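Local coordinates for ribosomal protein S2-related protein (Deinococcus radiodurans, PDB 2JH3), which binds a [4Fe-4S] cluster and may act as a sirohydrochlorin ferrochelatase, at residues V193-W198 and Q225-Q230; A29-G34 and V44-W49; R316-L321 and G354-L359. All blocks are in the same frame, centred on the assembly; numbering follows the deposited sequence.

Contact 1 of 3, residues V193-W198 and Q225-Q230; sequences VPLSEW and QQALAQ
Leu195 reaches helix 218-234 with both branches of its fork. CD2 rests on the methyl of Ala227, 3.8 Å from its CB, while CD1 lies 3.9 Å from CD2 of Leu228, the two leucines crossing at a slant. The fork points into the interface because CG stands opposite the backbone N (chi1 176°). Alanine suits position 227, since a single methyl leaves the backbones close enough for CA of Ser196 to come 3.4 Å from the carbonyl O of Ala227 in a CA-H...O contact. Beside it, CB of Ser196 touches OE1 of Gln230 at 3.3 Å; a small serine fits this tight spot. In this CbiX chelatase-like module the helix packs on the 3-10 segment 195-198, which follows edge strand 193-194 of the parallel sheet, and Leu228 also touches strand 241-243. Cutting Leu195 back to alanine would remove both methyls and would probably open a gap beside Ala227 and Leu228, leaving Leu148 of the central strand 144-149 without its neighbour there. Trp198 crosses Leu228 at about a right angle, its NE1 lying 3.7 Å from the leucine CD2. The same indole nitrogen donates to a water in the ring plane, 3.0 Å from NE1, and this water in turn donates to O of Leu228, linking the indole N-H to the helix backbone.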
loop_
_atom_site.group_PDB
_atom_site.type_symbol
_atom_site.label_atom_id
_atom_site.label_comp_id
_atom_site.label_asym_id
_atom_site.label_seq_id
_atom_site.Cartn_x
_atom_site.Cartn_y
_atom_site.Cartn_z
ATOM N N VAL A 193 -3.079 -44.241 -8.424
ATOM C CA VAL A 193 -3.301 -43.892 -9.801
ATOM C C VAL A 193 -3.712 -42.451 -9.756
ATOM O O VAL A 193 -4.213 -41.995 -8.743
ATOM C CB VAL A 193 -4.312 -44.848 -10.424
ATOM C CG1 VAL A 193 -4.024 -46.275 -9.901
ATOM C CG2 VAL A 193 -5.700 -44.472 -10.107
ATOM N N PRO A 194 -3.431 -41.703 -10.829
ATOM C CA PRO A 194 -3.928 -40.323 -10.796
ATOM C C PRO A 194 -5.433 -40.357 -10.796
ATOM O O PRO A 194 -6.045 -41.365 -11.163
ATOM C CB PRO A 194 -3.401 -39.712 -12.095
ATOM C CG PRO A 194 -2.331 -40.678 -12.580
ATOM C CD PRO A 194 -2.724 -42.023 -12.076
ATOM N N LEU A 195 -6.021 -39.280 -10.318
ATOM C CA LEU A 195 -7.471 -39.106 -10.380
ATOM C C LEU A 195 -8.030 -39.186 -11.814
ATOM O O LEU A 195 -9.164 -39.599 -12.004
ATOM C CB LEU A 195 -7.801 -37.740 -9.767
ATOM C CG LEU A 195 -9.239 -37.278 -9.788
ATOM C CD1 LEU A 195 -10.136 -38.192 -9.024
ATOM C CD2 LEU A 195 -9.368 -35.848 -9.247
ATOM N N SER A 196 -7.238 -38.761 -12.806
ATOM C CA SER A 196 -7.615 -38.834 -14.226
ATOM C C SER A 196 -7.757 -40.295 -14.722
ATOM O O SER A 196 -8.297 -40.539 -15.772
ATOM C CB SER A 196 -6.633 -38.023 -15.063
ATOM O OG SER A 196 -5.393 -38.667 -15.072
ATOM N N GLU A 197 -7.354 -41.268 -13.904
ATOM C CA GLU A 197 -7.525 -42.659 -14.177
ATOM C C GLU A 197 -8.464 -43.347 -13.154
ATOM O O GLU A 197 -8.468 -44.576 -13.011
ATOM C CB GLU A 197 -6.145 -43.309 -14.098
ATOM C CG GLU A 197 -5.121 -42.803 -15.108
ATOM C CD GLU A 197 -5.407 -43.328 -16.510
ATOM O OE1 GLU A 197 -5.153 -42.587 -17.494
ATOM O OE2 GLU A 197 -5.899 -44.479 -16.617
ATOM N N TRP A 198 -9.283 -42.595 -12.445
ATOM C CA TRP A 198 -10.019 -43.182 -11.293
ATOM C C TRP A 198 -10.919 -44.394 -11.597
ATOM O O TRP A 198 -11.015 -45.289 -10.771
ATOM C CB TRP A 198 -10.833 -42.113 -10.514
ATOM C CG TRP A 198 -12.056 -41.555 -11.188
ATOM C CD1 TRP A 198 -12.153 -40.360 -11.850
ATOM C CD2 TRP A 198 -13.373 -42.122 -11.208
ATOM N NE1 TRP A 198 -13.427 -40.168 -12.332
ATOM C CE2 TRP A 198 -14.201 -41.237 -11.952
ATOM C CE3 TRP A 198 -13.916 -43.334 -10.765
ATOM C CZ2 TRP A 198 -15.553 -41.520 -12.238
ATOM C CZ3 TRP A 198 -15.243 -43.606 -11.040
ATOM C CH2 TRP A 198 -16.050 -42.713 -11.783
ATOM N N GLN A 225 -11.374 -30.677 -11.385
ATOM C CA GLN A 225 -12.343 -30.705 -12.463
ATOM C C GLN A 225 -11.755 -31.169 -13.803
ATOM O O GLN A 225 -12.358 -31.974 -14.452
ATOM C CB GLN A 225 -13.044 -29.359 -12.643
ATOM C CG GLN A 225 -13.992 -29.083 -11.553
ATOM C CD GLN A 225 -15.031 -30.179 -11.423
ATOM O OE1 GLN A 225 -15.619 -30.608 -12.427
ATOM N NE2 GLN A 225 -15.273 -30.636 -10.183
ATOM N N GLN A 226 -10.559 -30.675 -14.085
ATOM C CA GLN A 226 -9.783 -31.055 -15.271
ATOM C C GLN A 226 -9.503 -32.554 -15.311
ATOM O O GLN A 226 -9.610 -33.189 -16.356
ATOM C CB GLN A 226 -8.441 -30.266 -15.300
ATOM C CD GLN A 226 -7.691 -27.818 -15.159
ATOM O OE1 GLN A 226 -6.661 -27.982 -15.793
ATOM N NE2 GLN A 226 -8.132 -26.566 -15.188
ATOM N N ALA A 227 -9.137 -33.103 -14.169
ATOM C CA ALA A 227 -8.770 -34.538 -14.092
ATOM C C ALA A 227 -10.005 -35.420 -14.307
ATOM O O ALA A 227 -9.947 -36.512 -14.896
ATOM C CB ALA A 227 -8.146 -34.861 -12.744
ATOM N N LEU A 228 -11.100 -34.966 -13.738
ATOM C CA LEU A 228 -12.384 -35.649 -13.838
ATOM C C LEU A 228 -12.902 -35.676 -15.307
ATOM O O LEU A 228 -13.595 -36.600 -15.706
ATOM C CB LEU A 228 -13.416 -35.026 -12.860
ATOM C CG LEU A 228 -13.236 -35.266 -11.343
ATOM C CD1 LEU A 228 -14.402 -34.675 -10.577
ATOM C CD2 LEU A 228 -13.147 -36.739 -11.014
ATOM N N ALA A 229 -12.601 -34.637 -16.072
ATOM C CA ALA A 229 -12.942 -34.560 -17.519
ATOM C C ALA A 229 -12.139 -35.525 -18.345
ATOM O O ALA A 229 -12.648 -36.127 -19.269
ATOM C CB ALA A 229 -12.679 -33.165 -18.020
ATOM N N GLN A 230 -10.866 -35.653 -18.017
ATOM C CA GLN A 230 -10.001 -36.641 -18.615
ATOM C C GLN A 230 -10.431 -38.041 -18.268
ATOM O O GLN A 230 -10.465 -38.853 -19.157
ATOM C CB GLN A 230 -8.561 -36.457 -18.183
ATOM C CG GLN A 230 -7.952 -35.228 -18.735
ATOM C CD GLN A 230 -6.641 -34.862 -18.047
ATOM O OE1 GLN A 230 -6.080 -35.653 -17.251
ATOM N NE2 GLN A 230 -6.110 -33.666 -18.384
HETATM O O HOH W 1 -14.846 -38.355 -14.186
#

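Contact 2 of 3, residues A29-G34 and V44-W49; sequences ALRGRG and VLEGYW
Arg31 holds the carbonyl O of Val44 side-on with two nitrogens, NE and NH2, each 3.0 Å from that oxygen. Val44 O lies in the guanidinium plane, and both donors come to it from the same face of the carbonyl, NE tilted 32° from its plane and NH2 higher above it. NH2 also makes a nearly straight hydrogen bond, part of a salt bridge, to OE2 of Glu46 at 3.0 Å (169° at the hydrogen), meeting the anti side of a carboxylate almost coplanar with the guanidinium. The arginine chain, extended from CG to NE, spans the gap from helix to strand. NH1 pairs with Glu328, so two acids probably balance the arginine's charge. Tyr48 OH donates to the other oxygen, Glu46 OE1, at 3.0 Å, so Arg31 and Tyr48 together restrain the carboxylate. Farther out, CG of Arg31 lies 3.9 Å from CB of Val44, and CB of Leu30 touches Val44 CG2 more loosely; beta-branched valine suits the strand, and Leu30 turns on to helix 253-262. Helix segment 29-34 runs nearly antiparallel to strand segment 44-48, at 165°, as expected within the beta-alpha-beta unit of strand 5-10, helix 18-35 and strand 43-48 in the CbiX fold.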
loop_
_atom_site.group_PDB
_atom_site.type_symbol
_atom_site.label_atom_id
_atom_site.label_comp_id
_atom_site.label_asym_id
_atom_site.label_seq_id
_atom_site.Cartn_x
_atom_site.Cartn_y
_atom_site.Cartn_z
ATOM N N ALA A 29 -15.531 -23.830 16.434
ATOM C CA ALA A 29 -16.465 -24.853 16.907
ATOM C C ALA A 29 -16.178 -25.281 18.368
ATOM O O ALA A 29 -17.085 -25.490 19.171
ATOM C CB ALA A 29 -16.381 -26.079 15.995
ATOM N N LEU A 30 -14.895 -25.414 18.674
ATOM C CA LEU A 30 -14.416 -25.851 19.936
ATOM C C LEU A 30 -14.570 -24.747 20.993
ATOM O O LEU A 30 -14.851 -25.045 22.170
ATOM C CB LEU A 30 -12.953 -26.290 19.794
ATOM C CG LEU A 30 -12.654 -27.597 19.082
ATOM C CD1 LEU A 30 -11.161 -27.932 19.096
ATOM C CD2 LEU A 30 -13.430 -28.688 19.716
ATOM N N ARG A 31 -14.438 -23.486 20.611
ATOM C CA ARG A 31 -14.749 -22.400 21.572
ATOM C C ARG A 31 -16.220 -22.359 21.952
ATOM O O ARG A 31 -16.542 -22.023 23.081
ATOM C CB ARG A 31 -14.389 -20.997 21.043
ATOM C CG ARG A 31 -12.964 -20.758 20.833
ATOM C CD ARG A 31 -12.743 -19.357 20.287
ATOM N NE ARG A 31 -11.381 -19.318 19.785
ATOM C CZ ARG A 31 -11.036 -19.048 18.524
ATOM N NH1 ARG A 31 -11.977 -18.728 17.620
ATOM N NH2 ARG A 31 -9.782 -19.139 18.160
ATOM N N GLY A 32 -17.097 -22.603 20.982
ATOM C CA GLY A 32 -18.535 -22.707 21.225
ATOM C C GLY A 32 -18.874 -23.730 22.301
ATOM O O GLY A 32 -19.678 -23.460 23.186
ATOM N N ARG A 33 -18.253 -24.912 22.218
ATOM C CA ARG A 33 -18.409 -26.009 23.206
ATOM C C ARG A 33 -17.879 -25.639 24.602
ATOM O O ARG A 33 -18.438 -26.083 25.625
ATOM C CB ARG A 33 -17.576 -27.221 22.787
ATOM C CG ARG A 33 -18.085 -28.171 21.757
ATOM C CD ARG A 33 -16.955 -29.182 21.595
ATOM N NE ARG A 33 -17.220 -30.381 20.823
ATOM C CZ ARG A 33 -17.468 -30.385 19.520
ATOM N NH1 ARG A 33 -17.544 -29.241 18.830
ATOM N NH2 ARG A 33 -17.670 -31.537 18.888
ATOM N N GLY A 34 -16.744 -24.920 24.633
ATOM C CA GLY A 34 -16.118 -24.478 25.889
ATOM C C GLY A 34 -17.013 -23.548 26.692
ATOM O O GLY A 34 -16.853 -23.429 27.903
ATOM N N VAL A 44 -8.916 -21.489 23.217
ATOM C CA VAL A 44 -8.496 -22.093 21.941
ATOM C C VAL A 44 -7.928 -20.973 21.077
ATOM O O VAL A 44 -8.584 -19.937 20.817
ATOM C CB VAL A 44 -9.648 -22.824 21.232
ATOM C CG1 VAL A 44 -9.179 -23.503 19.985
ATOM C CG2 VAL A 44 -10.318 -23.833 22.173
ATOM N N LEU A 45 -6.672 -21.129 20.730
ATOM C CA LEU A 45 -5.966 -20.144 19.948
ATOM C C LEU A 45 -5.538 -20.742 18.595
ATOM O O LEU A 45 -5.559 -21.997 18.394
ATOM C CB LEU A 45 -4.764 -19.640 20.749
ATOM C CG LEU A 45 -5.139 -18.896 22.067
ATOM C CD1 LEU A 45 -3.885 -18.379 22.709
ATOM C CD2 LEU A 45 -6.102 -17.715 21.936
ATOM N N GLU A 46 -5.119 -19.848 17.698
ATOM C CA GLU A 46 -4.692 -20.221 16.352
ATOM C C GLU A 46 -3.290 -19.764 16.086
ATOM O O GLU A 46 -2.848 -18.701 16.559
ATOM C CB GLU A 46 -5.585 -19.573 15.317
ATOM C CG GLU A 46 -6.979 -20.033 15.412
ATOM C CD GLU A 46 -7.968 -19.033 14.790
ATOM O OE1 GLU A 46 -7.614 -18.447 13.754
ATOM O OE2 GLU A 46 -9.094 -18.900 15.280
ATOM N N GLY A 47 -2.561 -20.554 15.318
ATOM C CA GLY A 47 -1.323 -20.085 14.741
ATOM C C GLY A 47 -1.110 -20.623 13.329
ATOM O O GLY A 47 -1.685 -21.662 12.947
ATOM N N TYR A 48 -0.283 -19.924 12.554
ATOM C CA TYR A 48 -0.091 -20.306 11.145
ATOM C C TYR A 48 1.364 -20.230 10.758
ATOM O O TYR A 48 2.120 -19.445 11.292
ATOM C CB TYR A 48 -0.942 -19.439 10.195
ATOM C CG TYR A 48 -2.387 -19.550 10.458
ATOM C CD1 TYR A 48 -2.990 -18.682 11.310
ATOM C CD2 TYR A 48 -3.164 -20.573 9.880
ATOM C CE1 TYR A 48 -4.346 -18.807 11.641
ATOM C CE2 TYR A 48 -4.499 -20.732 10.221
ATOM C CZ TYR A 48 -5.093 -19.820 11.091
ATOM O OH TYR A 48 -6.446 -19.936 11.395
ATOM N N TRP A 49 1.745 -21.029 9.785
ATOM C CA TRP A 49 3.063 -20.954 9.241
ATOM C C TRP A 49 3.226 -19.659 8.400
ATOM O O TRP A 49 4.202 -18.942 8.573
ATOM C CB TRP A 49 3.341 -22.223 8.391
ATOM C CG TRP A 49 4.719 -22.333 7.833
ATOM C CD1 TRP A 49 5.795 -21.563 8.104
ATOM C CD2 TRP A 49 5.118 -23.215 6.787
ATOM N NE1 TRP A 49 6.869 -21.930 7.313
ATOM C CE2 TRP A 49 6.471 -22.961 6.510
ATOM C CE3 TRP A 49 4.460 -24.208 6.089
ATOM C CZ2 TRP A 49 7.192 -23.684 5.551
ATOM C CZ3 TRP A 49 5.172 -24.926 5.155
ATOM C CH2 TRP A 49 6.516 -24.656 4.891
#

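Contact 3 of 3, residues R316-L321 and G354-L359; sequences RATLDL and GWRAVL
Thr318 lays its methyl over the guanidinium of Arg356 because CG2 stands opposite the backbone N, while the arginine, starting between its own N and carbonyl carbon (chi1 78°), bends at chi3 (-96°) to turn its flat group beneath it. Thr318 CG2 sits 3.7 Å above the centre of the Arg356 guanidinium plane, with CG2 of Val358 nearer the rim of the opposite face, so aliphatic carbon sandwiches the group. Glu307 makes a salt bridge with Arg356 NE, Thr323 a hydrogen bond with NH2, and NH1 donates to a water 3.1 Å away. Leu321 spreads over the strand start: its CD2 approaches Gly354 C at 3.6 Å, its CD1 meets Arg356 CB at 4.1 Å, and its CA makes a CA-H...O contact with Gly354 O. At phi 106° a CB would jam against the preceding carbonyl O, which calls for glycine here. The same CD2 methyl also lies over one face of the Arg316 guanidinium, toward its rim; Arg316 NE is bridged to Asp320 OD2 at 3.1 Å, and NH1 pairs with Asp313. Segment 316-321, with its 3-10 turn, leads into edge strand 322-324, parallel to strand 355-359, which strand 305-310 flanks on its other side; helix 327-333 packs against Trp355.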
loop_
_atom_site.group_PDB
_atom_site.type_symbol
_atom_site.label_atom_id
_atom_site.label_comp_id
_atom_site.label_asym_id
_atom_site.label_seq_id
_atom_site.Cartn_x
_atom_site.Cartn_y
_atom_site.Cartn_z
ATOM N N ARG A 316 -18.535 8.444 12.190
ATOM C CA ARG A 316 -19.369 8.011 11.114
ATOM C C ARG A 316 -20.670 7.426 11.690
ATOM O O ARG A 316 -20.656 6.674 12.651
ATOM C CB ARG A 316 -18.646 6.947 10.278
ATOM C CG ARG A 316 -19.269 6.691 8.997
ATOM C CD ARG A 316 -18.306 5.951 8.109
ATOM N NE ARG A 316 -18.997 5.351 7.013
ATOM C CZ ARG A 316 -18.506 4.464 6.173
ATOM N NH1 ARG A 316 -17.265 3.987 6.208
ATOM N NH2 ARG A 316 -19.301 4.044 5.242
ATOM N N ALA A 317 -21.776 7.715 11.032
ATOM C CA ALA A 317 -23.063 7.229 11.483
ATOM C C ALA A 317 -23.070 5.709 11.687
ATOM O O ALA A 317 -22.620 4.928 10.847
ATOM C CB ALA A 317 -24.127 7.671 10.514
ATOM N N THR A 318 -23.547 5.301 12.868
ATOM C CA THR A 318 -23.511 3.910 13.295
ATOM C C THR A 318 -24.205 3.005 12.308
ATOM O O THR A 318 -23.717 1.909 12.046
ATOM C CB THR A 318 -24.206 3.837 14.691
ATOM O OG1 THR A 318 -23.304 4.417 15.650
ATOM C CG2 THR A 318 -24.537 2.508 15.035
ATOM N N LEU A 319 -25.308 3.486 11.734
ATOM C CA LEU A 319 -26.080 2.724 10.763
ATOM C C LEU A 319 -25.440 2.605 9.378
ATOM O O LEU A 319 -25.903 1.814 8.589
ATOM C CB LEU A 319 -27.519 3.297 10.614
ATOM C CG LEU A 319 -28.341 3.459 11.919
ATOM C CD1 LEU A 319 -29.724 4.033 11.625
ATOM C CD2 LEU A 319 -28.399 2.143 12.731
ATOM N N ASP A 320 -24.393 3.373 9.095
ATOM C CA ASP A 320 -23.641 3.338 7.838
ATOM C C ASP A 320 -22.544 2.243 7.965
ATOM O O ASP A 320 -21.842 1.947 7.009
ATOM C CB ASP A 320 -23.087 4.773 7.613
ATOM C CG ASP A 320 -22.680 5.099 6.125
ATOM O OD1 ASP A 320 -23.195 4.469 5.165
ATOM O OD2 ASP A 320 -21.824 6.025 5.926
ATOM N N LEU A 321 -22.389 1.651 9.154
ATOM C CA LEU A 321 -21.383 0.612 9.377
ATOM C C LEU A 321 -21.979 -0.793 9.495
ATOM O O LEU A 321 -23.054 -0.927 10.015
ATOM C CB LEU A 321 -20.589 0.959 10.626
ATOM C CG LEU A 321 -19.858 2.308 10.563
ATOM C CD1 LEU A 321 -19.283 2.632 11.905
ATOM C CD2 LEU A 321 -18.800 2.296 9.463
ATOM N N GLY A 354 -15.523 0.555 7.207
ATOM C CA GLY A 354 -16.926 0.196 7.016
ATOM C C GLY A 354 -17.617 -0.728 8.013
ATOM O O GLY A 354 -18.799 -1.038 7.871
ATOM N N TRP A 355 -16.919 -1.009 9.084
ATOM C CA TRP A 355 -17.339 -1.988 10.077
ATOM C C TRP A 355 -17.345 -1.419 11.485
ATOM O O TRP A 355 -16.699 -0.394 11.764
ATOM C CB TRP A 355 -16.448 -3.211 9.977
ATOM C CG TRP A 355 -14.993 -2.880 10.278
ATOM C CD1 TRP A 355 -14.069 -2.536 9.384
ATOM C CD2 TRP A 355 -14.330 -2.861 11.561
ATOM N NE1 TRP A 355 -12.905 -2.277 9.977
ATOM C CE2 TRP A 355 -13.032 -2.430 11.333
ATOM C CE3 TRP A 355 -14.729 -3.142 12.870
ATOM C CZ2 TRP A 355 -12.080 -2.310 12.366
ATOM C CZ3 TRP A 355 -13.797 -3.037 13.887
ATOM C CH2 TRP A 355 -12.506 -2.591 13.638
ATOM N N ARG A 356 -18.097 -2.038 12.396
ATOM C CA ARG A 356 -17.969 -1.750 13.854
ATOM C C ARG A 356 -18.170 -3.022 14.689
ATOM O O ARG A 356 -19.057 -3.815 14.394
ATOM C CB ARG A 356 -18.925 -0.646 14.336
ATOM C CG ARG A 356 -20.338 -1.011 14.562
ATOM C CD ARG A 356 -21.272 0.131 14.699
ATOM N NE ARG A 356 -21.527 0.491 16.104
ATOM C CZ ARG A 356 -22.439 -0.070 16.892
ATOM N NH1 ARG A 356 -22.586 0.363 18.130
ATOM N NH2 ARG A 356 -23.250 -1.009 16.429
ATOM N N ALA A 357 -17.327 -3.263 15.669
ATOM C CA ALA A 357 -17.496 -4.436 16.471
ATOM C C ALA A 357 -17.981 -4.021 17.818
ATOM O O ALA A 357 -17.381 -3.125 18.438
ATOM C CB ALA A 357 -16.195 -5.218 16.621
ATOM N N VAL A 358 -19.013 -4.694 18.332
ATOM C CA VAL A 358 -19.448 -4.455 19.715
ATOM C C VAL A 358 -19.207 -5.705 20.512
ATOM O O VAL A 358 -19.798 -6.736 20.235
ATOM C CB VAL A 358 -20.898 -3.989 19.758
ATOM C CG1 VAL A 358 -21.422 -3.897 21.215
ATOM C CG2 VAL A 358 -21.033 -2.638 19.127
ATOM N N LEU A 359 -18.247 -5.652 21.450
ATOM C CA LEU A 359 -17.774 -6.817 22.208
ATOM C C LEU A 359 -17.987 -6.669 23.732
ATOM O O LEU A 359 -17.871 -5.608 24.284
ATOM C CB LEU A 359 -16.255 -7.070 21.990
ATOM C CG LEU A 359 -15.815 -7.335 20.561
ATOM C CD1 LEU A 359 -14.346 -7.628 20.433
ATOM C CD2 LEU A 359 -16.623 -8.441 19.856
HETATM O O HOH W 2 -21.894 3.311 18.556
#

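How the contacts relate
Along the chain the contacts follow in the order contact 2, contact 1, contact 3, each closing before the next opens. They lie in three separate family regions: contact 2 in the first CbiX module, contact 1 in the second, contact 3 in the DR2241 stabilising domain. Centres of contacts 1 and 2 are about 35 Å apart, those of 2 and 3 about 26 Å, and those of 1 and 3 about 48 Å; none touch. Contact 2 packs a helix on edge strand 43-48; contact 1 packs one on the 3-10 segment that follows edge strand 193-194; contact 3 fastens a loop to a different mixed sheet. Each pair of segments is internal to one region, though Arg31 of contact 2 also reaches Glu328 in the stabilising domain.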